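PDB 3B40: probable dipeptidase from Pseudomonas aeruginosa, which probably hydrolyses dipeptides as a metal-dependent peptidase of the membrane dipeptidase family M19. Local coordinates for residues L150-S164 / R201-M214. The protein carries 11 engineered substitutions. Residues are numbered along the deposited sequence; the frame is centred on the assembly and turned at random.
Sequences LDKWAARGVRMFGFS and RLNDLGVIIDVSQM. Engineered in segment 150-164: Ser164 (natural residue Asn).
Leu202 packs against Leu150 and Phe161 in the apolar layer between the helices and the strands. From CB the chain leads to the branch point CG, which lies beside the backbone N (chi1 -71°), and the end of the side chain comes close to segment 150-164. CG meets Leu150 CD1. Of the two methyls, CD2 touches Leu150 CD1 at 3.9 Å and approaches Phe161 CB. CD1 takes the aromatic side: it sits 3.5 Å from Phe161 CD1, obliquely to that ring, and also meets Phe163 CE2. Leu150 CD2 lies over the centre of one face of the Phe161 ring. The Phe161 ring in turn places CE1 over the centre of a Phe163 face, while Ile209 CG2 meets the Phe163 rim in plane. Met214 SD makes an oblique Met-aromatic contact, 4.7 Å from the Phe163 ring centroid.

At the outer end, Arg201 NH1 forms a salt bridge to Asp151 OD2 at 2.8 Å. It comes in on the syn side, tilted 22° out of the carboxylate plane. Bends at chi2 and chi3 bring NH1 to OD2, with CD also close to the carboxylate; the two planar groups stand 64° apart. Leu205 CD1 packs against Leu150 CB and Ala154 CB.

Strands 160-162 and 208-210 run parallel. Ile208 N donates to Arg159 O, Phe161 N to Ile208 O at 2.8 Å, and Asp210 N to Phe161 O. Water 2 joins Asp210 O, Ser212 O and the backbone N of the engineered Ser164. Asp210 OD1 accepts from Ser212 N in an Asx turn, and its OD2 bonds Ser233 OG on the next strand. Both helices end in Schellman motifs, at Gly157 and Gly206. The two helix-strand units are neighbouring alpha/beta repeats with helices packed on one face of the parallel sheet, consistent with the TIM-barrel clan of family M19.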
ATOM      1  N   LEU A 150       0.451  19.777   4.342  1.00 18.67           N
ATOM      2  CA  LEU A 150       1.255  19.156   3.292  1.00 18.15           C
ATOM      3  C   LEU A 150       2.675  19.743   3.281  1.00 18.96           C
ATOM      4  O   LEU A 150       3.651  19.001   3.274  1.00 17.76           O
ATOM      5  CB  LEU A 150       0.578  19.295   1.920  1.00 18.09           C
ATOM      6  CG  LEU A 150      -0.774  18.588   1.754  1.00 17.44           C
ATOM      7  CD1 LEU A 150      -1.367  18.803   0.345  1.00 14.52           C
ATOM      8  CD2 LEU A 150      -0.657  17.071   2.099  1.00 17.19           C
ATOM      9  N   ASP A 151       2.763  21.077   3.346  1.00 19.69           N
ATOM     10  CA  ASP A 151       4.035  21.792   3.381  1.00 19.99           C
ATOM     11  C   ASP A 151       4.870  21.396   4.597  1.00 20.48           C
ATOM     12  O   ASP A 151       6.071  21.148   4.489  1.00 20.45           O
ATOM     13  CB  ASP A 151       3.789  23.314   3.378  1.00 20.26           C
ATOM     14  CG  ASP A 151       2.960  23.770   2.184  1.00 21.81           C
ATOM     15  OD1 ASP A 151       3.543  24.402   1.272  1.00 26.17           O
ATOM     16  OD2 ASP A 151       1.738  23.487   2.140  1.00 20.44           O
ATOM     17  N   LYS A 152       4.213  21.323   5.748  1.00 20.70           N
ATOM     18  CA  LYS A 152       4.863  20.968   6.997  1.00 20.84           C
ATOM     19  C   LYS A 152       5.389  19.512   6.996  1.00 19.52           C
ATOM     20  O   LYS A 152       6.524  19.263   7.409  1.00 19.28           O
ATOM     21  CB  LYS A 152       3.909  21.216   8.166  1.00 21.01           C
ATOM     22  CG  LYS A 152       3.532  22.707   8.374  1.00 22.59           C
ATOM     23  CD  LYS A 152       2.482  22.874   9.506  1.00 22.07           C
ATOM     24  CE  LYS A 152       2.218  24.331   9.870  1.00 24.69           C
ATOM     25  NZ  LYS A 152       1.604  25.123   8.749  1.00 24.10           N
ATOM     26  N   TRP A 153       4.589  18.564   6.503  1.00 19.40           N
ATOM     27  CA  TRP A 153       5.031  17.162   6.399  1.00 17.61           C
ATOM     28  C   TRP A 153       6.132  16.929   5.354  1.00 17.61           C
ATOM     29  O   TRP A 153       7.084  16.186   5.608  1.00 17.07           O
ATOM     30  CB  TRP A 153       3.843  16.224   6.215  1.00 18.14           C
ATOM     31  CG  TRP A 153       3.082  15.893   7.529  1.00 16.67           C
ATOM     32  CD1 TRP A 153       1.810  16.276   7.860  1.00 16.02           C
ATOM     33  CD2 TRP A 153       3.549  15.072   8.626  1.00 17.10           C
ATOM     34  NE1 TRP A 153       1.468  15.781   9.104  1.00 16.48           N
ATOM     35  CE2 TRP A 153       2.510  15.029   9.590  1.00 18.99           C
ATOM     36  CE3 TRP A 153       4.747  14.385   8.886  1.00 19.65           C
ATOM     37  CZ2 TRP A 153       2.641  14.339  10.814  1.00 18.26           C
ATOM     38  CZ3 TRP A 153       4.882  13.683  10.098  1.00 17.32           C
ATOM     39  CH2 TRP A 153       3.825  13.664  11.047  1.00 17.61           C
ATOM     40  N   ALA A 154       6.017  17.570   4.185  1.00 17.61           N
ATOM     41  CA  ALA A 154       7.085  17.566   3.178  1.00 17.33           C
ATOM     42  C   ALA A 154       8.413  18.050   3.783  1.00 18.03           C
ATOM     43  O   ALA A 154       9.476  17.433   3.564  1.00 16.99           O
ATOM     44  CB  ALA A 154       6.693  18.463   2.001  1.00 17.71           C
ATOM     45  N   ALA A 155       8.350  19.140   4.556  1.00 17.82           N
ATOM     46  CA  ALA A 155       9.550  19.720   5.184  1.00 18.65           C
ATOM     47  C   ALA A 155      10.216  18.739   6.154  1.00 19.07           C
ATOM     48  O   ALA A 155      11.432  18.713   6.279  1.00 19.79           O
ATOM     49  CB  ALA A 155       9.205  21.032   5.901  1.00 18.28           C
ATOM     50  N   ARG A 156       9.404  17.929   6.812  1.00 18.75           N
ATOM     51  CA  ARG A 156       9.868  16.895   7.732  1.00 18.82           C
ATOM     52  C   ARG A 156      10.372  15.599   7.042  1.00 18.25           C
ATOM     53  O   ARG A 156      10.913  14.723   7.703  1.00 18.48           O
ATOM     54  CB  ARG A 156       8.760  16.608   8.759  1.00 18.64           C
ATOM     55  CG  ARG A 156       8.413  17.879   9.547  1.00 20.88           C
ATOM     56  CD  ARG A 156       7.185  17.717  10.428  1.00 25.49           C
ATOM     57  NE  ARG A 156       7.505  16.918  11.604  1.00 27.91           N
ATOM     58  CZ  ARG A 156       6.610  16.371  12.413  1.00 30.13           C
ATOM     59  NH1 ARG A 156       5.311  16.518  12.174  1.00 32.12           N
ATOM     60  NH2 ARG A 156       7.017  15.667  13.463  1.00 30.20           N
ATOM     61  N   GLY A 157      10.227  15.484   5.719  1.00 17.12           N
ATOM     62  CA  GLY A 157      10.724  14.290   5.031  1.00 15.69           C
ATOM     63  C   GLY A 157       9.762  13.468   4.195  1.00 14.73           C
ATOM     64  O   GLY A 157      10.179  12.537   3.482  1.00 13.67           O
ATOM     65  N   VAL A 158       8.475  13.801   4.229  1.00 14.22           N
ATOM     66  CA  VAL A 158       7.507  13.032   3.438  1.00 14.31           C
ATOM     67  C   VAL A 158       7.745  13.260   1.926  1.00 14.73           C
ATOM     68  O   VAL A 158       7.916  14.396   1.487  1.00 14.54           O
ATOM     69  CB  VAL A 158       6.037  13.342   3.863  1.00 14.90           C
ATOM     70  CG1 VAL A 158       5.022  12.861   2.793  1.00 12.37           C
ATOM     71  CG2 VAL A 158       5.752  12.717   5.212  1.00 15.09           C
ATOM     72  N   ARG A 159       7.792  12.185   1.150  1.00 13.94           N
ATOM     73  CA  ARG A 159       8.069  12.302  -0.277  1.00 13.42           C
ATOM     74  C   ARG A 159       6.989  11.701  -1.195  1.00 13.79           C
ATOM     75  O   ARG A 159       7.082  11.814  -2.431  1.00 13.89           O
ATOM     76  CB  ARG A 159       9.460  11.725  -0.579  1.00 14.39           C
ATOM     77  CG  ARG A 159      10.617  12.594  -0.066  1.00 13.17           C
ATOM     78  CD  ARG A 159      10.646  13.949  -0.741  1.00 10.89           C
ATOM     79  NE  ARG A 159      11.638  14.853  -0.159  1.00 14.40           N
ATOM     80  CZ  ARG A 159      11.452  15.679   0.876  1.00 14.97           C
ATOM     81  NH1 ARG A 159      10.296  15.746   1.534  1.00 13.59           N
ATOM     82  NH2 ARG A 159      12.462  16.437   1.266  1.00 14.80           N
ATOM     83  N   MET A 160       5.952  11.107  -0.585  1.00 13.32           N
ATOM     84  CA  MET A 160       4.830  10.492  -1.312  1.00 11.41           C
ATOM     85  C   MET A 160       3.623  10.634  -0.393  1.00 13.50           C
ATOM     86  O   MET A 160       3.769  10.472   0.813  1.00 13.93           O
ATOM     87  CB  MET A 160       5.110   8.988  -1.604  1.00 11.94           C
ATOM     88  CG  MET A 160       3.993   8.225  -2.424  1.00 11.60           C
ATOM     89  SD  MET A 160       4.348   6.577  -3.214  1.00  6.01           S
ATOM     90  CE  MET A 160       4.808   5.552  -1.818  1.00 15.61           C
ATOM     91  N   PHE A 161       2.455  10.954  -0.966  1.00 12.85           N
ATOM     92  CA  PHE A 161       1.202  11.145  -0.224  1.00 14.15           C
ATOM     93  C   PHE A 161       0.042  10.454  -0.956  1.00 13.94           C
ATOM     94  O   PHE A 161      -0.202  10.684  -2.168  1.00 13.77           O
ATOM     95  CB  PHE A 161       0.901  12.660  -0.062  1.00 14.91           C
ATOM     96  CG  PHE A 161      -0.415  12.958   0.634  1.00 15.24           C
ATOM     97  CD1 PHE A 161      -1.540  13.339  -0.093  1.00 14.90           C
ATOM     98  CD2 PHE A 161      -0.524  12.841   2.005  1.00 15.54           C
ATOM     99  CE1 PHE A 161      -2.771  13.612   0.556  1.00 16.80           C
ATOM    100  CE2 PHE A 161      -1.747  13.110   2.652  1.00 18.17           C
ATOM    101  CZ  PHE A 161      -2.856  13.480   1.938  1.00 16.34           C
ATOM    102  N   GLY A 162      -0.628   9.573  -0.237  1.00 14.33           N
ATOM    103  CA  GLY A 162      -1.873   8.974  -0.726  1.00 14.90           C
ATOM    104  C   GLY A 162      -3.021   9.582   0.031  1.00 14.62           C
ATOM    105  O   GLY A 162      -2.999   9.649   1.250  1.00 16.26           O
ATOM    106  N   PHE A 163      -4.008  10.082  -0.686  1.00 15.18           N
ATOM    107  CA  PHE A 163      -5.174  10.694  -0.058  1.00 14.88           C
ATOM    108  C   PHE A 163      -5.993   9.751   0.781  1.00 15.41           C
ATOM    109  O   PHE A 163      -6.675  10.182   1.729  1.00 15.24           O
ATOM    110  CB  PHE A 163      -6.112  11.183  -1.153  1.00 15.45           C
ATOM    111  CG  PHE A 163      -5.660  12.450  -1.825  1.00 15.81           C
ATOM    112  CD1 PHE A 163      -6.322  13.627  -1.568  1.00 14.94           C
ATOM    113  CD2 PHE A 163      -4.605  12.445  -2.760  1.00 16.58           C
ATOM    114  CE1 PHE A 163      -5.935  14.820  -2.201  1.00 17.45           C
ATOM    115  CE2 PHE A 163      -4.205  13.623  -3.372  1.00 19.17           C
ATOM    116  CZ  PHE A 163      -4.888  14.812  -3.111  1.00 17.11           C
ATOM    117  N   SER A 164      -6.008   8.474   0.403  1.00 15.36           N
ATOM    118  CA  SER A 164      -7.025   7.584   0.947  1.00 15.19           C
ATOM    119  C   SER A 164      -6.502   6.396   1.671  1.00 15.49           C
ATOM    120  O   SER A 164      -5.390   5.958   1.434  1.00 17.06           O
ATOM    121  CB  SER A 164      -7.964   7.082  -0.153  1.00 14.60           C
ATOM    122  OG  SER A 164      -8.620   8.151  -0.800  1.00 15.23           O
ATOM    123  N   ARG A 201      -1.020  21.612  -4.661  1.00 12.50           N
ATOM    124  CA  ARG A 201      -0.017  21.800  -3.601  1.00 12.36           C
ATOM    125  C   ARG A 201       1.044  20.714  -3.612  1.00 13.02           C
ATOM    126  O   ARG A 201       2.220  21.014  -3.465  1.00 12.64           O
ATOM    127  CB  ARG A 201      -0.660  21.928  -2.208  1.00 12.39           C
ATOM    128  CG  ARG A 201       0.317  22.222  -1.046  1.00 13.02           C
ATOM    129  CD  ARG A 201       1.088  23.532  -1.204  1.00 14.65           C
ATOM    130  NE  ARG A 201       0.198  24.661  -1.416  1.00 15.21           N
ATOM    131  CZ  ARG A 201      -0.457  25.299  -0.454  1.00 16.56           C
ATOM    132  NH1 ARG A 201      -0.322  24.920   0.828  1.00 12.98           N
ATOM    133  NH2 ARG A 201      -1.265  26.315  -0.789  1.00 18.37           N
ATOM    134  N   LEU A 202       0.627  19.466  -3.831  1.00 12.99           N
ATOM    135  CA  LEU A 202       1.568  18.327  -3.901  1.00 14.41           C
ATOM    136  C   LEU A 202       2.492  18.431  -5.116  1.00 14.38           C
ATOM    137  O   LEU A 202       3.708  18.130  -5.039  1.00 14.32           O
ATOM    138  CB  LEU A 202       0.777  16.999  -3.945  1.00 13.23           C
ATOM    139  CG  LEU A 202       0.116  16.705  -2.580  1.00 16.27           C
ATOM    140  CD1 LEU A 202      -0.895  15.586  -2.648  1.00 16.67           C
ATOM    141  CD2 LEU A 202       1.137  16.432  -1.460  1.00 15.26           C
ATOM    142  N   ASN A 203       1.913  18.829  -6.251  1.00 14.44           N
ATOM    143  CA  ASN A 203       2.730  19.060  -7.448  1.00 14.25           C
ATOM    144  C   ASN A 203       3.816  20.102  -7.141  1.00 14.04           C
ATOM    145  O   ASN A 203       5.001  19.881  -7.482  1.00 14.38           O
ATOM    146  CB  ASN A 203       1.879  19.564  -8.627  1.00 14.47           C
ATOM    147  CG  ASN A 203       1.115  18.466  -9.367  1.00 13.23           C
ATOM    148  OD1 ASN A 203       0.305  18.794 -10.230  1.00 11.94           O
ATOM    149  ND2 ASN A 203       1.340  17.181  -9.035  1.00 13.47           N
ATOM    150  N   ASP A 204       3.416  21.228  -6.519  1.00 13.05           N
ATOM    151  CA  ASP A 204       4.317  22.337  -6.178  1.00 13.01           C
ATOM    152  C   ASP A 204       5.414  21.896  -5.220  1.00 13.47           C
ATOM    153  O   ASP A 204       6.560  22.304  -5.351  1.00 13.11           O
ATOM    154  CB  ASP A 204       3.564  23.517  -5.504  1.00 13.19           C
ATOM    155  CG  ASP A 204       2.660  24.269  -6.464  1.00 13.89           C
ATOM    156  OD1 ASP A 204       2.839  24.098  -7.686  1.00 15.57           O
ATOM    157  OD2 ASP A 204       1.722  24.993  -6.006  1.00 12.97           O
ATOM    158  N   LEU A 205       5.034  21.114  -4.215  1.00 12.69           N
ATOM    159  CA  LEU A 205       5.967  20.576  -3.248  1.00 12.86           C
ATOM    160  C   LEU A 205       6.912  19.488  -3.784  1.00 12.67           C
ATOM    161  O   LEU A 205       7.885  19.153  -3.126  1.00 11.90           O
ATOM    162  CB  LEU A 205       5.191  20.046  -2.037  1.00 13.24           C
ATOM    163  CG  LEU A 205       4.619  21.106  -1.107  1.00 14.26           C
ATOM    164  CD1 LEU A 205       3.732  20.463  -0.071  1.00 17.69           C
ATOM    165  CD2 LEU A 205       5.740  21.941  -0.439  1.00 14.85           C
ATOM    166  N   GLY A 206       6.634  18.939  -4.966  1.00 12.48           N
ATOM    167  CA  GLY A 206       7.442  17.816  -5.472  1.00 12.54           C
ATOM    168  C   GLY A 206       7.237  16.529  -4.673  1.00 13.30           C
ATOM    169  O   GLY A 206       8.190  15.770  -4.428  1.00 14.11           O
ATOM    170  N   VAL A 207       5.989  16.261  -4.302  1.00 12.69           N
ATOM    171  CA  VAL A 207       5.610  15.067  -3.533  1.00 13.00           C
ATOM    172  C   VAL A 207       4.827  14.166  -4.459  1.00 12.92           C
ATOM    173  O   VAL A 207       3.941  14.652  -5.177  1.00 13.20           O
ATOM    174  CB  VAL A 207       4.753  15.437  -2.288  1.00 12.54           C
ATOM    175  CG1 VAL A 207       4.124  14.171  -1.632  1.00 12.60           C
ATOM    176  CG2 VAL A 207       5.596  16.158  -1.304  1.00 10.23           C
ATOM    177  N   ILE A 208       5.183  12.876  -4.481  1.00 12.05           N
ATOM    178  CA  ILE A 208       4.529  11.924  -5.363  1.00 11.48           C
ATOM    179  C   ILE A 208       3.093  11.749  -4.878  1.00 11.89           C
ATOM    180  O   ILE A 208       2.871  11.464  -3.693  1.00 12.02           O
ATOM    181  CB  ILE A 208       5.217  10.522  -5.356  1.00 10.94           C
ATOM    182  CG1 ILE A 208       6.690  10.596  -5.791  1.00 11.61           C
ATOM    183  CG2 ILE A 208       4.460   9.548  -6.291  1.00  9.21           C
ATOM    184  CD1 ILE A 208       7.535   9.398  -5.310  1.00 10.17           C
ATOM    185  N   ILE A 209       2.133  11.932  -5.776  1.00 11.20           N
ATOM    186  CA  ILE A 209       0.736  11.581  -5.463  1.00 10.58           C
ATOM    187  C   ILE A 209       0.465  10.089  -5.644  1.00 11.11           C
ATOM    188  O   ILE A 209       0.733   9.524  -6.720  1.00 11.56           O
ATOM    189  CB  ILE A 209      -0.286  12.401  -6.299  1.00 10.61           C
ATOM    190  CG1 ILE A 209      -0.118  13.910  -6.039  1.00 10.09           C
ATOM    191  CG2 ILE A 209      -1.755  11.895  -5.975  1.00  8.62           C
ATOM    192  CD1 ILE A 209      -0.720  14.808  -7.123  1.00 10.91           C
ATOM    193  N   ASP A 210      -0.078   9.468  -4.596  1.00 11.64           N
ATOM    194  CA  ASP A 210      -0.369   8.022  -4.549  1.00 12.55           C
ATOM    195  C   ASP A 210      -1.888   7.794  -4.627  1.00 13.35           C
ATOM    196  O   ASP A 210      -2.636   8.308  -3.790  1.00 13.59           O
ATOM    197  CB  ASP A 210       0.220   7.441  -3.259  1.00 13.10           C
ATOM    198  CG  ASP A 210      -0.067   5.951  -3.070  1.00 15.54           C
ATOM    199  OD1 ASP A 210      -0.571   5.268  -3.997  1.00  9.34           O
ATOM    200  OD2 ASP A 210       0.224   5.469  -1.950  1.00 14.84           O
ATOM    201  N   VAL A 211      -2.336   7.066  -5.655  1.00 12.23           N
ATOM    202  CA  VAL A 211      -3.744   6.866  -5.864  1.00 13.20           C
ATOM    203  C   VAL A 211      -4.292   5.524  -5.350  1.00 12.79           C
ATOM    204  O   VAL A 211      -5.485   5.298  -5.446  1.00 12.67           O
ATOM    205  CB  VAL A 211      -4.161   7.083  -7.362  1.00 12.45           C
ATOM    206  CG1 VAL A 211      -3.722   8.481  -7.829  1.00 11.68           C
ATOM    207  CG2 VAL A 211      -3.568   5.994  -8.234  1.00 14.09           C
ATOM    208  N   SER A 212      -3.448   4.655  -4.797  1.00 12.18           N
ATOM    209  CA  SER A 212      -3.958   3.392  -4.229  1.00 12.36           C
ATOM    210  C   SER A 212      -4.931   3.743  -3.097  1.00 12.57           C
ATOM    211  O   SER A 212      -4.624   4.640  -2.324  1.00 12.68           O
ATOM    212  CB  SER A 212      -2.817   2.513  -3.698  1.00 12.43           C
ATOM    213  OG  SER A 212      -2.122   1.893  -4.773  1.00 12.89           O
ATOM    214  N   GLN A 213      -6.094   3.066  -3.052  1.00 12.34           N
ATOM    215  CA  GLN A 213      -7.141   3.214  -2.008  1.00 12.18           C
ATOM    216  C   GLN A 213      -8.242   4.252  -2.351  1.00 12.43           C
ATOM    217  O   GLN A 213      -9.331   4.231  -1.773  1.00 12.51           O
ATOM    218  CB  GLN A 213      -6.553   3.507  -0.615  1.00 12.98           C
ATOM    219  CG  GLN A 213      -5.454   2.515  -0.055  1.00 13.22           C
ATOM    220  CD  GLN A 213      -5.950   1.458   0.902  1.00 13.44           C
ATOM    221  OE1 GLN A 213      -7.141   1.393   1.219  1.00 16.17           O
ATOM    222  NE2 GLN A 213      -5.011   0.598   1.401  1.00 13.75           N
ATOM    223  N   MET A 214      -7.927   5.174  -3.261  1.00 11.69           N
ATOM    224  CA  MET A 214      -8.821   6.244  -3.690  1.00 12.02           C
ATOM    225  C   MET A 214      -9.932   5.683  -4.588  1.00 12.23           C
ATOM    226  O   MET A 214      -9.691   4.770  -5.359  1.00 12.82           O
ATOM    227  CB  MET A 214      -8.008   7.280  -4.500  1.00 11.26           C
ATOM    228  CG  MET A 214      -7.033   8.137  -3.627  1.00 13.95           C
ATOM    229  SD  MET A 214      -6.069   9.426  -4.497  1.00 11.86           S
ATOM    230  CE  MET A 214      -7.258  10.728  -4.716  1.00 18.10           C
TER
HETATM  231  O   HOH W   1       9.015  13.400  -3.674  1.00 11.55           O
HETATM  232  O   HOH W   2      -4.270   7.162  -1.684  1.00 17.79           O